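Local coordinates for FMN-binding domain-containing protein (Clostridium perfringens, PDB 3O6U) that is of unknown function but probably binds FMN, at residues Y7-A12 / A102-K107. Numbering follows the deposited sequence.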
loop_
_atom_site.group_PDB
_atom_site.type_symbol
_atom_site.label_atom_id
_atom_site.label_comp_id
_atom_site.label_asym_id
_atom_site.label_seq_id
_atom_site.Cartn_x
_atom_site.Cartn_y
_atom_site.Cartn_z
ATOM N N TYR A 7 4.519 9.171 7.288
ATOM C CA TYR A 7 4.569 9.489 5.866
ATOM C C TYR A 7 3.443 8.752 5.153
ATOM O O TYR A 7 3.133 7.602 5.443
ATOM C CB TYR A 7 5.939 9.146 5.261
ATOM C CG TYR A 7 7.089 9.681 6.073
ATOM C CD1 TYR A 7 7.699 10.887 5.770
ATOM C CD2 TYR A 7 7.539 8.981 7.178
ATOM C CE1 TYR A 7 8.739 11.371 6.552
ATOM C CE2 TYR A 7 8.561 9.449 7.959
ATOM C CZ TYR A 7 9.161 10.644 7.653
ATOM O OH TYR A 7 10.176 11.095 8.464
ATOM N N THR A 8 2.823 9.469 4.232
ATOM C CA THR A 8 1.709 8.967 3.471
ATOM C C THR A 8 1.914 9.235 1.994
ATOM O O THR A 8 2.298 10.335 1.582
ATOM C CB THR A 8 0.397 9.672 3.904
ATOM O OG1 THR A 8 0.015 9.207 5.203
ATOM C CG2 THR A 8 -0.749 9.407 2.895
ATOM N N VAL A 9 1.675 8.212 1.195
ATOM C CA VAL A 9 1.744 8.374 -0.235
ATOM C C VAL A 9 0.444 7.801 -0.806
ATOM O O VAL A 9 -0.156 6.898 -0.228
ATOM C CB VAL A 9 2.990 7.682 -0.808
ATOM C CG1 VAL A 9 2.802 6.196 -0.865
ATOM C CG2 VAL A 9 3.291 8.234 -2.132
ATOM N N GLU A 10 0.017 8.342 -1.940
ATOM C CA GLU A 10 -1.221 7.945 -2.585
ATOM C C GLU A 10 -1.113 8.025 -4.098
ATOM O O GLU A 10 -0.406 8.885 -4.608
ATOM C CB GLU A 10 -2.324 8.883 -2.126
ATOM C CG GLU A 10 -3.612 8.719 -2.877
ATOM C CD GLU A 10 -4.721 9.533 -2.258
ATOM O OE1 GLU A 10 -4.856 9.471 -1.016
ATOM O OE2 GLU A 10 -5.454 10.224 -3.003
ATOM N N THR A 11 -1.801 7.130 -4.811
ATOM C CA THR A 11 -1.806 7.155 -6.276
ATOM C C THR A 11 -2.464 8.450 -6.756
ATOM O O THR A 11 -3.487 8.860 -6.224
ATOM C CB THR A 11 -2.563 5.948 -6.874
ATOM O OG1 THR A 11 -3.858 5.835 -6.275
ATOM C CG2 THR A 11 -1.789 4.664 -6.636
ATOM N N ALA A 12 -1.882 9.076 -7.774
ATOM C CA ALA A 12 -2.371 10.359 -8.283
ATOM C C ALA A 12 -3.793 10.335 -8.806
ATOM O O ALA A 12 -4.521 11.328 -8.713
ATOM C CB ALA A 12 -1.435 10.875 -9.357
ATOM N N ALA A 102 5.673 1.986 -1.671
ATOM C CA ALA A 102 6.720 1.813 -0.655
ATOM C C ALA A 102 8.049 2.491 -1.082
ATOM O O ALA A 102 8.685 3.157 -0.258
ATOM C CB ALA A 102 6.960 0.333 -0.384
ATOM N N GLU A 103 8.473 2.338 -2.341
ATOM C CA GLU A 103 9.708 2.991 -2.776
ATOM C C GLU A 103 9.581 4.500 -2.561
ATOM O O GLU A 103 10.470 5.120 -1.979
ATOM C CB GLU A 103 10.009 2.691 -4.262
ATOM C CG GLU A 103 10.131 1.192 -4.553
ATOM C CD GLU A 103 10.218 0.840 -6.040
ATOM O OE1 GLU A 103 10.584 1.717 -6.859
ATOM O OE2 GLU A 103 9.934 -0.335 -6.381
ATOM N N LYS A 104 8.464 5.089 -2.981
ATOM C CA LYS A 104 8.314 6.521 -2.823
ATOM C C LYS A 104 8.135 6.979 -1.383
ATOM O O LYS A 104 8.700 8.004 -1.005
ATOM C CB LYS A 104 7.168 7.047 -3.688
ATOM C CG LYS A 104 7.103 8.570 -3.678
ATOM C CD LYS A 104 8.372 9.166 -4.287
ATOM C CE LYS A 104 8.278 10.687 -4.420
ATOM N NZ LYS A 104 9.475 11.283 -5.104
ATOM N N VAL A 105 7.380 6.237 -0.565
ATOM C CA VAL A 105 7.198 6.661 0.835
ATOM C C VAL A 105 8.511 6.551 1.622
ATOM O O VAL A 105 8.791 7.388 2.486
ATOM C CB VAL A 105 6.007 5.891 1.560
ATOM C CG1 VAL A 105 6.444 4.561 2.193
ATOM C CG2 VAL A 105 5.393 6.816 2.607
ATOM N N LEU A 106 9.315 5.536 1.304
ATOM C CA LEU A 106 10.616 5.337 1.945
ATOM C C LEU A 106 11.619 6.429 1.547
ATOM O O LEU A 106 12.489 6.776 2.343
ATOM C CB LEU A 106 11.167 3.942 1.604
ATOM C CG LEU A 106 10.438 2.774 2.307
ATOM C CD1 LEU A 106 10.893 1.422 1.773
ATOM C CD2 LEU A 106 10.680 2.850 3.789
ATOM N N LYS A 107 11.514 6.963 0.328
ATOM C CA LYS A 107 12.412 8.040 -0.060
ATOM C C LYS A 107 12.071 9.255 0.793
ATOM O O LYS A 107 12.966 9.973 1.251
ATOM C CB LYS A 107 12.252 8.433 -1.534
ATOM C CG LYS A 107 12.998 7.541 -2.517
ATOM C CD LYS A 107 13.312 8.301 -3.808
ATOM C CE LYS A 107 12.064 8.996 -4.374
ATOM N NZ LYS A 107 12.366 10.305 -5.048
#
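Helix 92-111 packs across one face of the mixed beta sheet, and here its 102-107 turns meet strand 5-11, an inner strand of that sheet, through Y7, V9 and V105. The segment axes approach to 8.0 Å and run roughly antiparallel, their directions 146° apart. V105 buries more surface against the strand than any other residue of 102-107. Its CG2 reaches CB of Y7 at 3.6 Å, while its CB lies 4.0 Å from CG1 of V9, so it sits between two strand residues whose CB atoms share a face. V9 presents both branches: CG1 occupies the position between its backbone N and carbonyl carbon (chi1 76°) and meets V105, whereas CG2 lies against the methylene CG of K104 at 4.1 Å. Short beta-branched valines suit this place, filling the layer between strand and helix without a long chain to fold away. Y7 contributes its CB here; its ring leads away from 102-107, the side chain also touches A109 farther along the same helix, and its OH is hydrogen-bonded to the carbonyl of K3. K104 lends only aliphatic chain to V9; its bend at chi2 (63°) helps carry the ammonium away from the strand. T8 is turned to the other face, where its OG1 is hydrogen-bonded to OG of S24. No hydrogen bond joins the two segments, so the helix is held against this strand by apolar burial, while backbone hydrogen bonds of Y7, V9 and T11 to strand 19-27 and of E10 to strand 117-119 tie the strand into the sheet.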